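Local atomic coordinates of pyruvate kinase (Pyrobaculum aerophilum, PDB entry 3QTG), a protein that catalyses the final step of glycolysis, transferring the phosphoryl group of phosphoenolpyruvate to ADP to give pyruvate and ATP. Residues Ile231-Ala236 / Gly258-Leu263; Gly235-Leu240 / Gln270-His275. All blocks are in the same frame, centred on the assembly; numbering follows the deposited sequence.

Contact 1 (Ile231-Ala236 / Gly258-Leu263); sequences IETKGA and GLHYGL
His260 and Thr233 lie side by side, their side chains running in the same direction and their CA atoms 6.2 Å apart, the nearest such pair between the segments. The imidazole is flanked above and below. Thr233 CB lies over one face, 4.3 Å above the ring plane and offset toward the rim, while Leu259 CB, from the residue preceding the histidine, takes a similar place over the opposite face. His260 CD2 also comes within 3.4 Å of the carbonyl oxygen of Glu232, which approaches the ring obliquely. The polar ends in this buried part have other mates, since His260 ND1 is hydrogen-bonded to Gly171 N. With chi1 at 69°, Thr233 OG1 is turned back over its own backbone and accepts a nearly straight hydrogen bond from Ala236 N at 3.1 Å; this makes Thr233 the N-cap of helix 234-238, and Asp173 OD1 is a second partner of the hydroxyl. The geometry belongs to the C-terminal rim of the TIM barrel, where chain leaving strand 226-231 meets the loop between helices 254-257 and 266-279. Glu232, a magnesium ligand by similarity, turns its carboxylate away from this loop, and its OE2 bonds to Leu204 N. The partly exposed side is looser. Lys234 crosses Tyr261 obliquely, and its CG lies 3.7 Å from Tyr261 OH; the bend at chi3 (-107°) then sets CE beside the ring, 3.7 Å from Tyr261 CE1, and NZ beside His260 O, a weak hydrogen bond at 3.4 Å. Replacing Lys234 with an alanine would probably leave His260 O without this weak donor and uncover part of the Tyr261 ring. Any cation-pi attraction is slight at best, because NZ stands 5.1 Å from the centroid of the Tyr261 ring.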
loop_
_atom_site.group_PDB
_atom_site.type_symbol
_atom_site.label_atom_id
_atom_site.label_comp_id
_atom_site.label_asym_id
_atom_site.label_seq_id
_atom_site.Cartn_x
_atom_site.Cartn_y
_atom_site.Cartn_z
ATOM N N ILE A 231 23.528 10.842 -23.502
ATOM C CA ILE A 231 22.272 11.325 -24.061
ATOM C C ILE A 231 22.473 12.834 -24.280
ATOM O O ILE A 231 22.539 13.613 -23.322
ATOM C CB ILE A 231 21.078 10.987 -23.137
ATOM C CG1 ILE A 231 21.114 9.491 -22.738
ATOM C CG2 ILE A 231 19.758 11.356 -23.793
ATOM C CD1 ILE A 231 20.836 8.487 -23.871
ATOM N N GLU A 232 22.599 13.206 -25.553
ATOM C CA GLU A 232 23.112 14.515 -25.963
ATOM C C GLU A 232 22.130 15.279 -26.836
ATOM O O GLU A 232 22.284 16.480 -27.038
ATOM C CB GLU A 232 24.429 14.357 -26.754
ATOM C CG GLU A 232 25.659 14.110 -25.932
ATOM C CD GLU A 232 26.773 13.449 -26.729
ATOM O OE1 GLU A 232 27.908 13.962 -26.722
ATOM O OE2 GLU A 232 26.522 12.419 -27.380
ATOM N N THR A 233 21.118 14.603 -27.361
ATOM C CA THR A 233 20.261 15.229 -28.360
ATOM C C THR A 233 18.808 14.877 -28.193
ATOM O O THR A 233 18.447 13.919 -27.507
ATOM C CB THR A 233 20.631 14.795 -29.785
ATOM O OG1 THR A 233 20.297 13.413 -29.964
ATOM C CG2 THR A 233 22.116 15.047 -30.105
ATOM N N LYS A 234 17.975 15.644 -28.875
ATOM C CA LYS A 234 16.552 15.379 -28.936
ATOM C C LYS A 234 16.245 13.963 -29.464
ATOM O O LYS A 234 15.323 13.295 -28.980
ATOM C CB LYS A 234 15.895 16.455 -29.801
ATOM C CG LYS A 234 14.425 16.631 -29.610
ATOM C CD LYS A 234 13.992 18.008 -30.115
ATOM C CE LYS A 234 13.658 18.938 -28.961
ATOM N NZ LYS A 234 13.287 20.306 -29.441
ATOM N N GLY A 235 17.021 13.511 -30.448
ATOM C CA GLY A 235 16.830 12.192 -31.055
ATOM C C GLY A 235 17.136 11.072 -30.083
ATOM O O GLY A 235 16.471 10.033 -30.096
ATOM N N ALA A 236 18.138 11.289 -29.233
ATOM C CA ALA A 236 18.446 10.352 -28.135
ATOM C C ALA A 236 17.313 10.312 -27.093
ATOM O O ALA A 236 16.893 9.231 -26.642
ATOM C CB ALA A 236 19.776 10.726 -27.478
ATOM N N GLY A 258 21.695 21.027 -23.628
ATOM C CA GLY A 258 21.299 22.437 -23.547
ATOM C C GLY A 258 21.216 23.172 -24.884
ATOM O O GLY A 258 20.534 24.208 -24.976
ATOM N N LEU A 259 21.899 22.654 -25.915
ATOM C CA LEU A 259 21.766 23.167 -27.285
ATOM C C LEU A 259 20.440 22.822 -27.989
ATOM O O LEU A 259 20.024 23.542 -28.920
ATOM C CB LEU A 259 22.930 22.690 -28.166
ATOM C CG LEU A 259 24.363 22.928 -27.687
ATOM C CD1 LEU A 259 25.378 22.378 -28.691
ATOM C CD2 LEU A 259 24.607 24.400 -27.407
ATOM N N HIS A 260 19.793 21.733 -27.573
ATOM C CA HIS A 260 18.597 21.218 -28.250
ATOM C C HIS A 260 17.290 21.493 -27.490
ATOM O O HIS A 260 16.193 21.274 -28.023
ATOM C CB HIS A 260 18.770 19.726 -28.576
ATOM C CG HIS A 260 19.984 19.451 -29.405
ATOM N ND1 HIS A 260 20.033 19.708 -30.758
ATOM C CD2 HIS A 260 21.222 19.026 -29.062
ATOM C CE1 HIS A 260 21.240 19.431 -31.216
ATOM N NE2 HIS A 260 21.982 19.019 -30.206
ATOM N N TYR A 261 17.420 21.988 -26.264
ATOM C CA TYR A 261 16.275 22.318 -25.421
ATOM C C TYR A 261 16.439 23.738 -24.885
ATOM O O TYR A 261 17.559 24.199 -24.717
ATOM C CB TYR A 261 16.172 21.317 -24.255
ATOM C CG TYR A 261 15.788 19.923 -24.695
ATOM C CD1 TYR A 261 14.434 19.573 -24.879
ATOM C CD2 TYR A 261 16.773 18.957 -24.955
ATOM C CE1 TYR A 261 14.070 18.308 -25.322
ATOM C CE2 TYR A 261 16.422 17.684 -25.392
ATOM C CZ TYR A 261 15.070 17.365 -25.570
ATOM O OH TYR A 261 14.729 16.107 -25.999
ATOM N N GLY A 262 15.334 24.427 -24.620
ATOM C CA GLY A 262 15.395 25.701 -23.870
ATOM C C GLY A 262 16.048 25.454 -22.517
ATOM O O GLY A 262 16.039 24.335 -22.022
ATOM N N LEU A 263 16.651 26.474 -21.920
ATOM C CA LEU A 263 17.338 26.250 -20.637
ATOM C C LEU A 263 16.350 25.871 -19.512
ATOM O O LEU A 263 16.694 25.111 -18.603
ATOM C CB LEU A 263 18.198 27.460 -20.250
ATOM C CG LEU A 263 19.559 27.695 -20.936
ATOM C CD1 LEU A 263 20.386 28.668 -20.078
ATOM C CD2 LEU A 263 20.357 26.383 -21.218
#

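Contact 2 (Gly235-Leu240 / Gln270-His275); sequences GAVNNL and QRRIVH
The guanidinium of Arg272 meets Val237 CG1 obliquely; the nearest pair is Val237 CG1 and Arg272 NH2, 3.5 Å apart. With CG1 anti to the backbone N (chi1 177°), this methyl is the branch of Val237 that reaches the arginine, and the two side chains cross at about a right angle. The other flat group, the His275 ring, has Arg271 CG 3.6 Å above one face, a contact within helix 266-279. Deeper in the interface the contacts are purely apolar. Leu240 points toward the opposing helix and puts CD2 3.8 Å from both Ile273 CA and Arg272 CG, touching helix backbone as well as the aliphatic base of the arginine. Both Leu240 methyls, CD1 at 4.1 Å and CD2 at 4.0 Å, approach Ile273 CG1 from the same side. Val237 CG2 adds a more distant contact, 4.4 Å from Ile273 CD1. Buried valine, leucine and isoleucine thus form the inner side, while the exposed Arg272 borders it. Beneath them, Val237, Leu240 and Ile273 all touch Ile231 of strand 226-231, and Ile273 also rests on Val250 and Val252 of strand 249-253. Such packing, with helices that follow neighbouring parallel strands laid against each other and against the sheet, is characteristic of the outer layer of a TIM barrel.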
loop_
_atom_site.group_PDB
_atom_site.type_symbol
_atom_site.label_atom_id
_atom_site.label_comp_id
_atom_site.label_asym_id
_atom_site.label_seq_id
_atom_site.Cartn_x
_atom_site.Cartn_y
_atom_site.Cartn_z
ATOM N N GLY A 235 17.021 13.511 -30.448
ATOM C CA GLY A 235 16.830 12.192 -31.055
ATOM C C GLY A 235 17.136 11.072 -30.083
ATOM O O GLY A 235 16.471 10.033 -30.096
ATOM N N ALA A 236 18.138 11.289 -29.233
ATOM C CA ALA A 236 18.446 10.352 -28.135
ATOM C C ALA A 236 17.313 10.312 -27.093
ATOM O O ALA A 236 16.893 9.231 -26.642
ATOM C CB ALA A 236 19.776 10.726 -27.478
ATOM N N VAL A 237 16.813 11.490 -26.723
ATOM C CA VAL A 237 15.696 11.583 -25.804
ATOM C C VAL A 237 14.423 10.922 -26.371
ATOM O O VAL A 237 13.730 10.254 -25.652
ATOM C CB VAL A 237 15.460 13.045 -25.281
ATOM C CG1 VAL A 237 14.206 13.117 -24.358
ATOM C CG2 VAL A 237 16.701 13.559 -24.548
ATOM N N ASN A 238 14.128 11.084 -27.659
ATOM C CA ASN A 238 12.942 10.414 -28.235
ATOM C C ASN A 238 13.075 8.883 -28.373
ATOM O O ASN A 238 12.071 8.186 -28.513
ATOM C CB ASN A 238 12.544 11.043 -29.577
ATOM C CG ASN A 238 12.322 12.555 -29.477
ATOM O OD1 ASN A 238 11.779 13.078 -28.481
ATOM N ND2 ASN A 238 12.737 13.263 -30.509
ATOM N N ASN A 239 14.307 8.380 -28.334
ATOM C CA ASN A 239 14.613 6.936 -28.382
ATOM C C ASN A 239 15.223 6.421 -27.043
ATOM O O ASN A 239 16.009 5.466 -27.013
ATOM C CB ASN A 239 15.565 6.654 -29.553
ATOM C CG ASN A 239 15.528 5.204 -30.015
ATOM O OD1 ASN A 239 14.490 4.542 -29.957
ATOM N ND2 ASN A 239 16.664 4.709 -30.488
ATOM N N LEU A 240 14.823 7.049 -25.942
ATOM C CA LEU A 240 15.427 6.790 -24.622
ATOM C C LEU A 240 15.226 5.360 -24.103
ATOM O O LEU A 240 16.189 4.719 -23.675
ATOM C CB LEU A 240 14.917 7.816 -23.602
ATOM C CG LEU A 240 15.668 7.972 -22.281
ATOM C CD1 LEU A 240 17.132 8.303 -22.518
ATOM C CD2 LEU A 240 14.991 9.072 -21.485
ATOM N N GLN A 270 16.490 15.988 -17.915
ATOM C CA GLN A 270 17.379 15.341 -16.955
ATOM C C GLN A 270 16.613 14.349 -16.076
ATOM O O GLN A 270 17.031 13.203 -15.896
ATOM C CB GLN A 270 18.066 16.379 -16.064
ATOM C CG GLN A 270 18.951 15.741 -14.986
ATOM C CD GLN A 270 19.767 16.756 -14.191
ATOM O OE1 GLN A 270 20.279 17.741 -14.744
ATOM N NE2 GLN A 270 19.891 16.524 -12.893
ATOM N N ARG A 271 15.493 14.798 -15.519
ATOM C CA ARG A 271 14.698 13.932 -14.660
ATOM C C ARG A 271 14.234 12.696 -15.423
ATOM O O ARG A 271 14.344 11.587 -14.917
ATOM C CB ARG A 271 13.512 14.710 -14.075
ATOM C CG ARG A 271 12.744 13.968 -13.048
ATOM C CD ARG A 271 11.454 14.711 -12.699
ATOM N NE ARG A 271 11.690 15.834 -11.803
ATOM C CZ ARG A 271 10.719 16.531 -11.217
ATOM N NH1 ARG A 271 9.448 16.221 -11.439
ATOM N NH2 ARG A 271 11.019 17.532 -10.400
ATOM N N ARG A 272 13.742 12.879 -16.646
ATOM C CA ARG A 272 13.273 11.745 -17.439
ATOM C C ARG A 272 14.393 10.736 -17.792
ATOM O O ARG A 272 14.167 9.523 -17.752
ATOM C CB ARG A 272 12.479 12.203 -18.680
ATOM C CG ARG A 272 12.281 11.099 -19.744
ATOM C CD ARG A 272 11.045 11.338 -20.676
ATOM N NE ARG A 272 11.322 12.288 -21.765
ATOM C CZ ARG A 272 11.062 13.602 -21.726
ATOM N NH1 ARG A 272 10.515 14.156 -20.643
ATOM N NH2 ARG A 272 11.358 14.366 -22.775
ATOM N N ILE A 273 15.591 11.224 -18.114
ATOM C CA ILE A 273 16.724 10.317 -18.359
ATOM C C ILE A 273 17.090 9.496 -17.114
ATOM O O ILE A 273 17.333 8.277 -17.197
ATOM C CB ILE A 273 17.994 11.041 -18.896
ATOM C CG1 ILE A 273 17.725 11.714 -20.263
ATOM C CG2 ILE A 273 19.134 10.025 -19.011
ATOM C CD1 ILE A 273 18.617 12.921 -20.596
ATOM N N VAL A 274 17.147 10.187 -15.969
ATOM C CA VAL A 274 17.486 9.576 -14.675
ATOM C C VAL A 274 16.418 8.555 -14.229
ATOM O O VAL A 274 16.758 7.423 -13.910
ATOM C CB VAL A 274 17.724 10.634 -13.569
ATOM C CG1 VAL A 274 17.966 9.955 -12.199
ATOM C CG2 VAL A 274 18.919 11.535 -13.927
ATOM N N HIS A 275 15.148 8.943 -14.257
ATOM C CA HIS A 275 14.038 8.020 -13.979
ATOM C C HIS A 275 14.074 6.759 -14.873
ATOM O O HIS A 275 13.966 5.641 -14.398
ATOM C CB HIS A 275 12.704 8.766 -14.086
ATOM C CG HIS A 275 12.423 9.661 -12.908
ATOM N ND1 HIS A 275 13.397 10.020 -11.991
ATOM C CD2 HIS A 275 11.280 10.273 -12.502
ATOM C CE1 HIS A 275 12.863 10.811 -11.075
ATOM N NE2 HIS A 275 11.580 10.982 -11.362
#

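Overall arrangement
Contacts 1 and 2 overlap at Gly235 and Ala236 of helix 234-238, and their centres are 10 Å apart. Ile231 joins them through apolar packing: its CG2 is 3.7 Å from Ile273 CD1, and its CD1 is 3.9 Å from Leu240 CD1. Tyr261 of contact 1 reaches Val237 of contact 2 as well. Their relation to the active site differs. Contact 1 includes Glu232, whose side chain lies about 3 Å from those of Lys230 and Asp256, the transition-state stabiliser and a substrate and magnesium ligand by similarity. Contact 2 is set back, the Val237 side chain lying about 8 Å from that of Glu232.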